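Local coordinates for alpha-1,4-endofucoidanase (Mariniflexile fucanivorans, PDB 6DLH), which hydrolyses alpha-1,4 linkages inside fucoidan chains as a family 107 glycoside hydrolase, by a retaining mechanism akin to that of GH29 alpha-L-fucosidases, at residues A[63-68]-A[134-139]; A[83-88]-A[95-100]; A[150-155]-A[252-257]; A[184-189]-A[201-206]. All coordinates share one frame; numbering follows the deposited sequence.

Contact 1. Residues A[63-68]-A[134-139]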
loop_
_atom_site.group_PDB
_atom_site.type_symbol
_atom_site.label_atom_id
_atom_site.label_comp_id
_atom_site.label_asym_id
_atom_site.label_seq_id
_atom_site.Cartn_x
_atom_site.Cartn_y
_atom_site.Cartn_z
ATOM N N ILE A 63 -4.012 -1.543 5.902
ATOM C CA ILE A 63 -3.995 -2.292 4.655
ATOM C C ILE A 63 -2.767 -3.194 4.658
ATOM O O ILE A 63 -1.709 -2.787 5.134
ATOM C CB ILE A 63 -4.059 -1.346 3.436
ATOM C CG1 ILE A 63 -5.414 -0.629 3.358
ATOM C CG2 ILE A 63 -3.710 -2.071 2.135
ATOM C CD1 ILE A 63 -6.625 -1.548 3.314
ATOM N N ARG A 64 -2.933 -4.425 4.147
ATOM C CA ARG A 64 -1.900 -5.447 4.263
ATOM C C ARG A 64 -1.686 -6.138 2.914
ATOM O O ARG A 64 -2.621 -6.273 2.134
ATOM C CB ARG A 64 -2.279 -6.440 5.369
ATOM C CG ARG A 64 -2.382 -5.818 6.757
ATOM C CD ARG A 64 -1.015 -5.344 7.216
ATOM N NE ARG A 64 -0.965 -4.846 8.580
ATOM C CZ ARG A 64 -0.893 -3.561 8.908
ATOM N NH1 ARG A 64 -0.927 -2.632 7.967
ATOM N NH2 ARG A 64 -0.784 -3.208 10.177
ATOM N N ILE A 65 -0.451 -6.600 2.669
ATOM C CA ILE A 65 -0.101 -7.261 1.421
ATOM C C ILE A 65 -0.215 -8.786 1.550
ATOM O O ILE A 65 0.064 -9.505 0.588
ATOM C CB ILE A 65 1.298 -6.817 0.941
ATOM C CG1 ILE A 65 1.506 -7.134 -0.546
ATOM C CG2 ILE A 65 2.395 -7.424 1.819
ATOM C CD1 ILE A 65 2.748 -6.520 -1.156
ATOM N N ASP A 66 -0.642 -9.281 2.724
ATOM C CA ASP A 66 -0.550 -10.696 3.075
ATOM C C ASP A 66 -1.395 -11.598 2.174
ATOM O O ASP A 66 -0.970 -12.702 1.842
ATOM C CB ASP A 66 -0.806 -10.946 4.566
ATOM C CG ASP A 66 0.258 -10.288 5.424
ATOM O OD1 ASP A 66 0.220 -9.044 5.540
ATOM O OD2 ASP A 66 1.139 -11.015 5.931
ATOM N N ASP A 67 -2.598 -11.150 1.808
ATOM C CA ASP A 67 -3.460 -11.926 0.928
ATOM C C ASP A 67 -2.781 -12.113 -0.429
ATOM O O ASP A 67 -2.805 -13.207 -0.994
ATOM C CB ASP A 67 -4.852 -11.299 0.802
ATOM C CG ASP A 67 -5.714 -11.489 2.041
ATOM O OD1 ASP A 67 -5.331 -12.301 2.906
ATOM O OD2 ASP A 67 -6.771 -10.829 2.129
ATOM N N PHE A 68 -2.174 -11.032 -0.938
ATOM C CA PHE A 68 -1.438 -11.091 -2.188
ATOM C C PHE A 68 -0.349 -12.156 -2.071
ATOM O O PHE A 68 -0.234 -13.031 -2.925
ATOM C CB PHE A 68 -0.913 -9.707 -2.586
ATOM C CG PHE A 68 0.089 -9.678 -3.720
ATOM C CD1 PHE A 68 -0.321 -9.787 -5.043
ATOM C CD2 PHE A 68 1.443 -9.517 -3.470
ATOM C CE1 PHE A 68 0.596 -9.734 -6.082
ATOM C CE2 PHE A 68 2.364 -9.457 -4.508
ATOM C CZ PHE A 68 1.939 -9.564 -5.816
ATOM N N LEU A 134 6.823 -4.132 3.773
ATOM C CA LEU A 134 8.260 -4.323 3.632
ATOM C C LEU A 134 8.709 -5.597 4.354
ATOM O O LEU A 134 9.508 -6.363 3.815
ATOM C CB LEU A 134 8.996 -3.086 4.169
ATOM C CG LEU A 134 8.954 -1.818 3.308
ATOM C CD1 LEU A 134 9.590 -0.649 4.058
ATOM C CD2 LEU A 134 9.657 -2.023 1.967
ATOM N N LYS A 135 8.188 -5.825 5.567
ATOM C CA LYS A 135 8.612 -6.956 6.388
ATOM C C LYS A 135 7.993 -8.256 5.879
ATOM O O LYS A 135 8.649 -9.294 5.879
ATOM C CB LYS A 135 8.327 -6.717 7.878
ATOM C CG LYS A 135 9.290 -5.753 8.563
ATOM C CD LYS A 135 8.882 -5.348 9.967
ATOM C CE LYS A 135 9.391 -6.312 11.018
ATOM N NZ LYS A 135 9.345 -5.711 12.373
ATOM N N ALA A 136 6.738 -8.187 5.434
ATOM C CA ALA A 136 6.065 -9.332 4.838
ATOM C C ALA A 136 6.798 -9.793 3.574
ATOM O O ALA A 136 6.926 -10.994 3.326
ATOM C CB ALA A 136 4.618 -8.993 4.566
ATOM N N LEU A 137 7.309 -8.834 2.794
ATOM C CA LEU A 137 8.026 -9.165 1.574
ATOM C C LEU A 137 9.366 -9.812 1.912
ATOM O O LEU A 137 9.761 -10.790 1.274
ATOM C CB LEU A 137 8.208 -7.906 0.720
ATOM C CG LEU A 137 6.983 -7.474 -0.086
ATOM C CD1 LEU A 137 7.194 -6.090 -0.691
ATOM C CD2 LEU A 137 6.666 -8.493 -1.173
ATOM N N ARG A 138 10.050 -9.255 2.921
ATOM C CA ARG A 138 11.301 -9.814 3.415
ATOM C C ARG A 138 11.059 -11.253 3.859
ATOM O O ARG A 138 11.780 -12.161 3.454
ATOM C CB ARG A 138 11.855 -8.978 4.575
ATOM C CG ARG A 138 13.045 -9.606 5.293
ATOM C CD ARG A 138 14.268 -9.831 4.413
ATOM N NE ARG A 138 14.800 -8.598 3.836
ATOM C CZ ARG A 138 15.687 -7.799 4.421
ATOM N NH1 ARG A 138 16.248 -8.151 5.567
ATOM N NH2 ARG A 138 15.993 -6.640 3.868
ATOM N N ALA A 139 10.029 -11.457 4.686
ATOM C CA ALA A 139 9.788 -12.777 5.248
ATOM C C ALA A 139 9.459 -13.756 4.124
ATOM O O ALA A 139 9.723 -14.952 4.251
ATOM C CB ALA A 139 8.703 -12.719 6.297
#
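Ile65 faces helix 129-139 and meets it at Ala136 and Leu137. Its CB divides into two branches that reach different residues of the helix. The methyl CG2 sits in the crowded position between the backbone N and the carbonyl carbon, with CG1 turned anti to N (chi1 -162°). This places CG2 against the methyl of Ala136, with 3.9 Å between Ile65 CG2 and Ala136 CB. CG1 carries the other branch onward in an extended run. At its end, Ile65 CD1 lies 4.4 Å from Leu137 CD2, a looser methyl-to-methyl contact. The same Ile65 CD1 also packs on Leu83 CD2 of strand 80-84.

Ile65 comes just before helix 66-71. This helix and helix 129-139 belong to a barrel-like catalytic domain with similarities to that of GH29 fucosidases. Helix 66-71 precedes strand 80-84 in the chain and helix 129-139 comes after it. They are consecutive beta-alpha-beta connections on the outside of the parallel sheet. Leu83 packs on Leu134 and Leu137 of helix 129-139 as well as on Ile65, and Leu137 also reaches Val81 and Thr144 of neighbouring strands.

Toward the surface the contact thins. Asp66 bends its carboxylate toward the helix, and its OD2 comes to 4.2 Å from Ala136 CB without a polar link there. Just before Ile65, Arg64 folds back on its own segment. Arg64 NH1 donates to Ile63 O at 2.9 Å, nearly in the guanidinium plane but from above the carbonyl plane. NH1 also pairs with Asp127, while Arg64 NE bonds to Thr586 OG1 in the Ig-like part of the chain.

Contact 2. Residues A[83-88]-A[95-100]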
loop_
_atom_site.group_PDB
_atom_site.type_symbol
_atom_site.label_atom_id
_atom_site.label_comp_id
_atom_site.label_asym_id
_atom_site.label_seq_id
_atom_site.Cartn_x
_atom_site.Cartn_y
_atom_site.Cartn_z
ATOM N N LEU A 83 6.256 -1.255 -4.497
ATOM C CA LEU A 83 5.261 -0.690 -3.599
ATOM C C LEU A 83 5.254 0.827 -3.759
ATOM O O LEU A 83 6.279 1.428 -4.074
ATOM C CB LEU A 83 5.635 -1.029 -2.153
ATOM C CG LEU A 83 5.752 -2.510 -1.808
ATOM C CD1 LEU A 83 6.458 -2.670 -0.463
ATOM C CD2 LEU A 83 4.377 -3.169 -1.786
ATOM N N PRO A 84 4.120 1.514 -3.518
ATOM C CA PRO A 84 4.138 2.974 -3.461
ATOM C C PRO A 84 4.833 3.388 -2.169
ATOM O O PRO A 84 4.758 2.661 -1.177
ATOM C CB PRO A 84 2.651 3.328 -3.362
ATOM C CG PRO A 84 2.024 2.113 -2.707
ATOM C CD PRO A 84 2.790 0.938 -3.270
ATOM N N LEU A 85 5.568 4.511 -2.223
ATOM C CA LEU A 85 5.658 5.408 -1.079
ATOM C C LEU A 85 4.649 6.530 -1.303
ATOM O O LEU A 85 3.914 6.882 -0.386
ATOM C CB LEU A 85 7.076 5.957 -0.891
ATOM C CG LEU A 85 7.206 7.148 0.066
ATOM C CD1 LEU A 85 6.581 6.857 1.431
ATOM C CD2 LEU A 85 8.663 7.562 0.243
ATOM N N THR A 86 4.614 7.057 -2.539
ATOM C CA THR A 86 3.558 7.959 -2.979
ATOM C C THR A 86 2.803 7.314 -4.131
ATOM O O THR A 86 3.284 6.349 -4.720
ATOM C CB THR A 86 4.097 9.327 -3.431
ATOM O OG1 THR A 86 4.307 9.322 -4.845
ATOM C CG2 THR A 86 5.357 9.747 -2.703
ATOM N N SER A 87 1.627 7.867 -4.441
ATOM C CA SER A 87 0.858 7.481 -5.610
ATOM C C SER A 87 1.252 8.361 -6.797
ATOM O O SER A 87 1.974 9.340 -6.628
ATOM C CB SER A 87 -0.611 7.521 -5.309
ATOM O OG SER A 87 -0.926 6.627 -4.244
ATOM N N PRO A 88 0.903 7.994 -8.052
ATOM C CA PRO A 88 1.254 8.824 -9.211
ATOM C C PRO A 88 0.454 10.115 -9.404
ATOM O O PRO A 88 -0.559 10.333 -8.751
ATOM C CB PRO A 88 1.003 7.897 -10.415
ATOM C CG PRO A 88 0.023 6.855 -9.919
ATOM C CD PRO A 88 0.266 6.724 -8.429
ATOM N N HIS A 95 0.923 9.848 0.677
ATOM C CA HIS A 95 1.932 8.893 1.108
ATOM C C HIS A 95 1.259 7.738 1.848
ATOM O O HIS A 95 0.150 7.896 2.359
ATOM C CB HIS A 95 2.962 9.569 2.028
ATOM C CG HIS A 95 3.864 10.531 1.332
ATOM N ND1 HIS A 95 3.384 11.646 0.666
ATOM C CD2 HIS A 95 5.210 10.563 1.214
ATOM C CE1 HIS A 95 4.396 12.309 0.148
ATOM N NE2 HIS A 95 5.529 11.667 0.475
ATOM N N VAL A 96 1.959 6.598 1.924
ATOM C CA VAL A 96 1.436 5.402 2.569
ATOM C C VAL A 96 2.247 5.081 3.824
ATOM O O VAL A 96 2.039 4.040 4.438
ATOM C CB VAL A 96 1.394 4.197 1.605
ATOM C CG1 VAL A 96 0.527 4.469 0.394
ATOM C CG2 VAL A 96 2.781 3.734 1.186
ATOM N N ALA A 97 3.184 5.968 4.186
ATOM C CA ALA A 97 4.016 5.790 5.366
ATOM C C ALA A 97 3.979 7.063 6.206
ATOM O O ALA A 97 3.916 8.158 5.652
ATOM C CB ALA A 97 5.424 5.430 4.966
ATOM N N PRO A 98 4.006 6.973 7.558
ATOM C CA PRO A 98 3.773 8.143 8.405
ATOM C C PRO A 98 5.006 9.036 8.532
ATOM O O PRO A 98 6.135 8.545 8.616
ATOM C CB PRO A 98 3.415 7.503 9.755
ATOM C CG PRO A 98 4.228 6.223 9.782
ATOM C CD PRO A 98 4.271 5.755 8.340
ATOM N N HIS A 99 4.762 10.353 8.541
ATOM C CA HIS A 99 5.803 11.354 8.716
ATOM C C HIS A 99 5.261 12.520 9.543
ATOM O O HIS A 99 4.182 13.041 9.255
ATOM C CB HIS A 99 6.358 11.819 7.358
ATOM C CG HIS A 99 7.730 12.399 7.446
ATOM N ND1 HIS A 99 7.953 13.726 7.765
ATOM C CD2 HIS A 99 8.949 11.836 7.284
ATOM C CE1 HIS A 99 9.253 13.952 7.789
ATOM N NE2 HIS A 99 9.888 12.807 7.499
ATOM N N PRO A 100 6.001 12.952 10.594
ATOM C CA PRO A 100 5.591 14.074 11.445
ATOM C C PRO A 100 5.193 15.333 10.675
ATOM O O PRO A 100 4.130 15.907 10.921
ATOM C CB PRO A 100 6.864 14.373 12.255
ATOM C CG PRO A 100 7.582 13.042 12.339
ATOM C CD PRO A 100 7.279 12.355 11.024
#
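Leu85 and Val96 share the backbone hydrogen bond of this contact. Val96 N donates to Leu85 O at 3.0 Å, with a bent N-H...O angle of 141°. Leu85 O also receives a CA-H...O contact from His95 CA, at 3.2 Å. Thr86 and His95 form a single beta bridge, just past the C-terminal end of barrel strand 80-84, where the chain turns back on itself.

Apolar contacts lie beside this bridge. Pro84 CG meets Val96 CG1 at 4.2 Å, the two side chains crossing at about a right angle. Leu85 CD1 touches both Ala97 CB and His95 CD2 at 4.0 Å.

The aromatic contact is a CH-pi interaction. Thr86 CG2 lies over one face of the His95 imidazole, 3.9 Å from the centroid, nearer the NE2 side. With OG1 at an unusual chi1 of 94°, this methyl is anti to the carbonyl carbon and beside the backbone N. Thr86 OG1 bonds instead to Ser87 O, and also to Asn149 N. A serine here would probably keep those polar bonds but lose the methyl that covers the ring, leaving that face of His95 with a gap.

Both ring nitrogens have partners outside the two segments. ND1 bonds to Pro93 O and NE2 to Tyr204 OH. With a methyl on one face as well, the imidazole is probably fixed in its rotation.

Contact 3. Residues A[150-155]-A[252-257]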
loop_
_atom_site.group_PDB
_atom_site.type_symbol
_atom_site.label_atom_id
_atom_site.label_comp_id
_atom_site.label_asym_id
_atom_site.label_seq_id
_atom_site.Cartn_x
_atom_site.Cartn_y
_atom_site.Cartn_z
ATOM N N SER A 150 7.861 12.232 -8.559
ATOM C CA SER A 150 8.868 13.259 -8.343
ATOM C C SER A 150 8.242 14.573 -7.878
ATOM O O SER A 150 8.899 15.336 -7.176
ATOM C CB SER A 150 9.715 13.451 -9.577
ATOM O OG SER A 150 10.578 12.337 -9.775
ATOM N N TYR A 151 6.982 14.816 -8.267
ATOM C CA TYR A 151 6.246 16.024 -7.924
ATOM C C TYR A 151 5.899 16.038 -6.437
ATOM O O TYR A 151 5.624 17.100 -5.886
ATOM C CB TYR A 151 4.957 16.152 -8.743
ATOM C CG TYR A 151 5.118 16.804 -10.094
ATOM C CD1 TYR A 151 5.068 18.184 -10.242
ATOM C CD2 TYR A 151 5.320 16.040 -11.233
ATOM C CE1 TYR A 151 5.222 18.785 -11.485
ATOM C CE2 TYR A 151 5.471 16.625 -12.482
ATOM C CZ TYR A 151 5.427 18.003 -12.611
ATOM O OH TYR A 151 5.576 18.572 -13.847
ATOM N N ASN A 152 5.873 14.849 -5.819
ATOM C CA ASN A 152 5.737 14.673 -4.381
ATOM C C ASN A 152 4.606 15.553 -3.844
ATOM O O ASN A 152 3.492 15.500 -4.362
ATOM C CB ASN A 152 7.101 14.721 -3.684
ATOM C CG ASN A 152 7.766 16.081 -3.743
ATOM O OD1 ASN A 152 7.438 16.973 -2.958
ATOM N ND2 ASN A 152 8.703 16.249 -4.664
ATOM N N LEU A 153 4.905 16.383 -2.835
ATOM C CA LEU A 153 3.902 17.165 -2.122
ATOM C C LEU A 153 3.441 18.385 -2.925
ATOM O O LEU A 153 2.388 18.954 -2.631
ATOM C CB LEU A 153 4.451 17.552 -0.742
ATOM C CG LEU A 153 4.628 16.392 0.241
ATOM C CD1 LEU A 153 5.577 16.764 1.368
ATOM C CD2 LEU A 153 3.287 15.921 0.794
ATOM N N LEU A 154 4.204 18.768 -3.957
ATOM C CA LEU A 154 3.813 19.863 -4.836
ATOM C C LEU A 154 2.587 19.463 -5.653
ATOM O O LEU A 154 2.278 18.279 -5.780
ATOM C CB LEU A 154 4.979 20.236 -5.757
ATOM C CG LEU A 154 6.113 21.048 -5.129
ATOM C CD1 LEU A 154 5.607 21.971 -4.026
ATOM C CD2 LEU A 154 7.218 20.149 -4.605
ATOM N N ALA A 155 1.898 20.468 -6.200
ATOM C CA ALA A 155 0.746 20.242 -7.057
ATOM C C ALA A 155 1.187 20.221 -8.519
ATOM O O ALA A 155 1.798 21.170 -9.004
ATOM C CB ALA A 155 -0.300 21.302 -6.811
ATOM N N GLN A 252 20.824 14.431 -7.538
ATOM C CA GLN A 252 21.770 14.112 -6.478
ATOM C C GLN A 252 21.064 14.103 -5.125
ATOM O O GLN A 252 21.269 13.194 -4.323
ATOM C CB GLN A 252 22.910 15.131 -6.454
ATOM C CG GLN A 252 24.060 14.721 -5.544
ATOM C CD GLN A 252 25.228 15.675 -5.607
ATOM O OE1 GLN A 252 25.056 16.874 -5.827
ATOM N NE2 GLN A 252 26.425 15.141 -5.406
ATOM N N ALA A 253 20.235 15.125 -4.886
ATOM C CA ALA A 253 19.563 15.281 -3.608
ATOM C C ALA A 253 18.762 14.018 -3.296
ATOM O O ALA A 253 18.845 13.481 -2.191
ATOM C CB ALA A 253 18.694 16.518 -3.620
ATOM N N PHE A 254 18.033 13.535 -4.309
ATOM C CA PHE A 254 17.144 12.394 -4.174
ATOM C C PHE A 254 17.956 11.120 -3.953
ATOM O O PHE A 254 17.671 10.361 -3.026
ATOM C CB PHE A 254 16.193 12.332 -5.369
ATOM C CG PHE A 254 14.987 13.228 -5.265
ATOM C CD1 PHE A 254 15.124 14.595 -5.066
ATOM C CD2 PHE A 254 13.706 12.709 -5.390
ATOM C CE1 PHE A 254 14.009 15.419 -4.981
ATOM C CE2 PHE A 254 12.591 13.531 -5.296
ATOM C CZ PHE A 254 12.743 14.885 -5.091
ATOM N N ALA A 255 18.985 10.906 -4.784
ATOM C CA ALA A 255 19.780 9.693 -4.682
ATOM C C ALA A 255 20.479 9.609 -3.325
ATOM O O ALA A 255 20.452 8.561 -2.684
ATOM C CB ALA A 255 20.758 9.602 -5.824
ATOM N N ASP A 256 21.101 10.719 -2.899
ATOM C CA ASP A 256 21.834 10.788 -1.641
ATOM C C ASP A 256 20.900 10.539 -0.457
ATOM O O ASP A 256 21.275 9.867 0.498
ATOM C CB ASP A 256 22.540 12.137 -1.469
ATOM C CG ASP A 256 23.812 12.300 -2.286
ATOM O OD1 ASP A 256 24.537 11.295 -2.481
ATOM O OD2 ASP A 256 24.076 13.436 -2.701
ATOM N N ALA A 257 19.688 11.102 -0.526
ATOM C CA ALA A 257 18.686 10.924 0.511
ATOM C C ALA A 257 18.349 9.442 0.686
ATOM O O ALA A 257 18.080 9.007 1.802
ATOM C CB ALA A 257 17.462 11.738 0.183
#
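Ser150 and Asn152 face Phe254 from a type II' beta turn that runs from Tyr151 to Leu154 and the residue before it, with Asn152 at positive phi (47°). The turn follows strand 143-149 of the barrel-like catalytic domain, while Phe254 projects from helix 249-259, which leads into strand 266-269. The backbones stay well apart, and the CA atoms of Ser150 and Phe254 are 9.3 Å from each other. The gap is bridged by the length of the phenylalanine side chain.

Its ring points its far end, CZ, at the turn. The Asn152 amide approaches the ring edge near its plane, with ND2 4.3 Å from Phe254 CZ. Ser150 O comes in obliquely at 4.4 Å from the same Phe254 CZ, while Ser150 OG hydrogen-bonds to Asp226 O. The approaches to the ring are loose van der Waals ones, and the buried area is small. Met201 of helix 198-216 also packs on the end of the ring, and Phe225 meets Phe254 edge-to-face.

The Asn152 amide ties the turn to the residue before it. A chi1 of 67° turns the amide back, which lets ND2 reach Ser150 O and OD1 reach Leu153 N. Asn152 ND2 donates to Ser150 O at 2.7 Å, from above the carbonyl plane. Within the turn, Leu153 N lies 2.6 Å from Asn152 OD1, nearly perpendicular to the C=O bond (97°) and above the carbonyl plane.

Contact 4. Residues A[184-189]-A[201-206]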
loop_
_atom_site.group_PDB
_atom_site.type_symbol
_atom_site.label_atom_id
_atom_site.label_comp_id
_atom_site.label_asym_id
_atom_site.label_seq_id
_atom_site.Cartn_x
_atom_site.Cartn_y
_atom_site.Cartn_z
ATOM N N ALA A 184 17.600 27.321 7.147
ATOM C CA ALA A 184 18.989 26.957 7.350
ATOM C C ALA A 184 19.392 25.899 6.323
ATOM O O ALA A 184 20.575 25.759 6.022
ATOM C CB ALA A 184 19.186 26.468 8.765
ATOM N N PHE A 185 18.403 25.167 5.783
ATOM C CA PHE A 185 18.682 24.209 4.724
ATOM C C PHE A 185 18.554 24.855 3.343
ATOM O O PHE A 185 19.481 24.765 2.542
ATOM C CB PHE A 185 17.866 22.917 4.839
ATOM C CG PHE A 185 18.256 21.916 3.779
ATOM C CD1 PHE A 185 19.449 21.209 3.875
ATOM C CD2 PHE A 185 17.471 21.736 2.648
ATOM C CE1 PHE A 185 19.825 20.315 2.881
ATOM C CE2 PHE A 185 17.850 20.844 1.655
ATOM C CZ PHE A 185 19.023 20.132 1.773
ATOM N N ILE A 186 17.407 25.492 3.069
ATOM C CA ILE A 186 17.184 26.138 1.783
ATOM C C ILE A 186 18.348 27.078 1.465
ATOM O O ILE A 186 18.701 27.239 0.299
ATOM C CB ILE A 186 15.818 26.857 1.719
ATOM C CG1 ILE A 186 14.644 25.881 1.839
ATOM C CG2 ILE A 186 15.701 27.713 0.461
ATOM C CD1 ILE A 186 13.305 26.465 1.427
ATOM N N ASN A 187 18.943 27.685 2.504
ATOM C CA ASN A 187 19.990 28.684 2.329
ATOM C C ASN A 187 21.372 28.068 2.537
ATOM O O ASN A 187 22.377 28.733 2.295
ATOM C CB ASN A 187 19.783 29.915 3.220
ATOM C CG ASN A 187 18.531 30.706 2.896
ATOM O OD1 ASN A 187 17.794 31.105 3.796
ATOM N ND2 ASN A 187 18.280 30.947 1.620
ATOM N N SER A 188 21.414 26.797 2.959
ATOM C CA SER A 188 22.669 26.139 3.304
ATOM C C SER A 188 23.571 25.978 2.082
ATOM O O SER A 188 24.773 25.774 2.229
ATOM C CB SER A 188 22.454 24.817 4.014
ATOM O OG SER A 188 21.746 23.890 3.201
ATOM N N GLN A 189 22.979 26.056 0.886
ATOM C CA GLN A 189 23.715 25.885 -0.357
ATOM C C GLN A 189 23.163 26.847 -1.406
ATOM O O GLN A 189 22.026 27.304 -1.301
ATOM C CB GLN A 189 23.645 24.430 -0.829
ATOM C CG GLN A 189 24.625 23.495 -0.128
ATOM C CD GLN A 189 26.019 23.543 -0.707
ATOM O OE1 GLN A 189 26.369 24.440 -1.470
ATOM N NE2 GLN A 189 26.834 22.564 -0.344
ATOM N N MET A 201 11.631 21.237 -3.817
ATOM C CA MET A 201 12.053 19.901 -4.214
ATOM C C MET A 201 13.182 19.424 -3.305
ATOM O O MET A 201 13.194 18.264 -2.894
ATOM C CB MET A 201 12.509 19.845 -5.677
ATOM C CG MET A 201 11.375 20.019 -6.678
ATOM S SD MET A 201 10.306 18.563 -6.823
ATOM C CE MET A 201 11.512 17.339 -7.337
ATOM N N PHE A 202 14.119 20.331 -2.998
ATOM C CA PHE A 202 15.239 20.016 -2.120
ATOM C C PHE A 202 14.742 19.808 -0.688
ATOM O O PHE A 202 15.331 19.026 0.056
ATOM C CB PHE A 202 16.317 21.100 -2.192
ATOM C CG PHE A 202 17.298 20.978 -3.332
ATOM C CD1 PHE A 202 18.415 20.157 -3.225
ATOM C CD2 PHE A 202 17.126 21.710 -4.500
ATOM C CE1 PHE A 202 19.326 20.059 -4.267
ATOM C CE2 PHE A 202 18.037 21.611 -5.541
ATOM C CZ PHE A 202 19.133 20.782 -5.426
ATOM N N CYS A 203 13.661 20.513 -0.317
ATOM C CA CYS A 203 12.997 20.316 0.965
ATOM C C CYS A 203 12.662 18.833 1.127
ATOM O O CYS A 203 13.079 18.199 2.098
ATOM C CB CYS A 203 11.708 21.132 1.063
ATOM S SG CYS A 203 11.892 22.818 1.709
ATOM N N TYR A 204 11.934 18.297 0.135
ATOM C CA TYR A 204 11.419 16.937 0.153
ATOM C C TYR A 204 12.554 15.928 0.304
ATOM O O TYR A 204 12.472 15.020 1.130
ATOM C CB TYR A 204 10.558 16.660 -1.084
ATOM C CG TYR A 204 9.832 15.339 -1.033
ATOM C CD1 TYR A 204 8.585 15.232 -0.433
ATOM C CD2 TYR A 204 10.402 14.188 -1.559
ATOM C CE1 TYR A 204 7.914 14.021 -0.375
ATOM C CE2 TYR A 204 9.746 12.968 -1.504
ATOM C CZ TYR A 204 8.499 12.886 -0.909
ATOM O OH TYR A 204 7.849 11.688 -0.848
ATOM N N ALA A 205 13.617 16.096 -0.486
ATOM C CA ALA A 205 14.734 15.166 -0.443
ATOM C C ALA A 205 15.340 15.107 0.960
ATOM O O ALA A 205 15.665 14.023 1.444
ATOM C CB ALA A 205 15.763 15.524 -1.486
ATOM N N GLU A 206 15.477 16.272 1.609
ATOM C CA GLU A 206 16.245 16.370 2.845
ATOM C C GLU A 206 15.389 16.001 4.056
ATOM O O GLU A 206 15.860 15.282 4.930
ATOM C CB GLU A 206 16.909 17.746 2.983
ATOM C CG GLU A 206 17.701 17.933 4.272
ATOM C CD GLU A 206 19.037 17.209 4.366
ATOM O OE1 GLU A 206 19.648 16.944 3.310
ATOM O OE2 GLU A 206 19.471 16.915 5.501
#
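Phe185 lays its ring against the side chain of Glu206. The contact joins helix 198-216, one of the outer helices of the barrel-like catalytic domain, to the irregular loop that precedes it. Glu206 lies in a wider, pi-type turn of that helix.

The ring and the glutamate cross at a slant. Phe185 reaches toward the helix with CG anti to its own N (chi1 -176°). Glu206 leaves the helix extended, then bends at chi2 (74°), which brings its methylenes over one face of the ring. Glu206 CG stands 3.6 Å from the centroid of the Phe185 ring, nearly along the ring normal, a CH-pi contact. Glu206 CB approaches the far end of the ring, 3.4 Å from Phe185 CZ. The carboxylate continues across, its plane turned 31° from the ring, and Glu206 OE1 is 3.4 Å from Phe185 CE1.

At the CE2 rim, on the same side as Glu206, Phe202 O approaches obliquely, 3.5 Å from Phe185 CE2. His192 meets the Phe185 ring at a steep tilt and stacks on Phe202. With an alanine here in place of Phe185, the methylenes of Glu206 would probably lose their aromatic cover and its carboxylate arm would be freer to turn.

The end of Ile186 reaches Cys203, about one turn before Glu206, and Ile186 CD1 packs on Cys203 SG at 3.9 Å. The loop backbone turns tightly after Phe185. Its carbonyl oxygen accepts from Ser188 N and from Ser188 OG, and the hydroxyl lies on a lone pair, 2.5 Å from Phe185 O.

Overall arrangement
From the N terminus, contact 1 opens at 63-68, on the first outer helix of the barrel. Contact 2 then opens and closes between 83 and 100, a short loop within the longer one that contact 1 completes at 134-139. Leu83 of contact 2 packs on Ile65, Leu134 and Leu137 of contact 1. After the next strand, contact 3 opens at 150-155. Contact 4 opens and closes between 184 and 206, before contact 3 is completed at 252-257. The pairs are two successive nests, and none cross. Leu153 of contact 3 packs on His95 of contact 2. Tyr204 of contact 4 packs on Asn152 and makes a probable hydrogen bond to His95. Together they link helices 66-71, 129-139, 198-216 and 249-259.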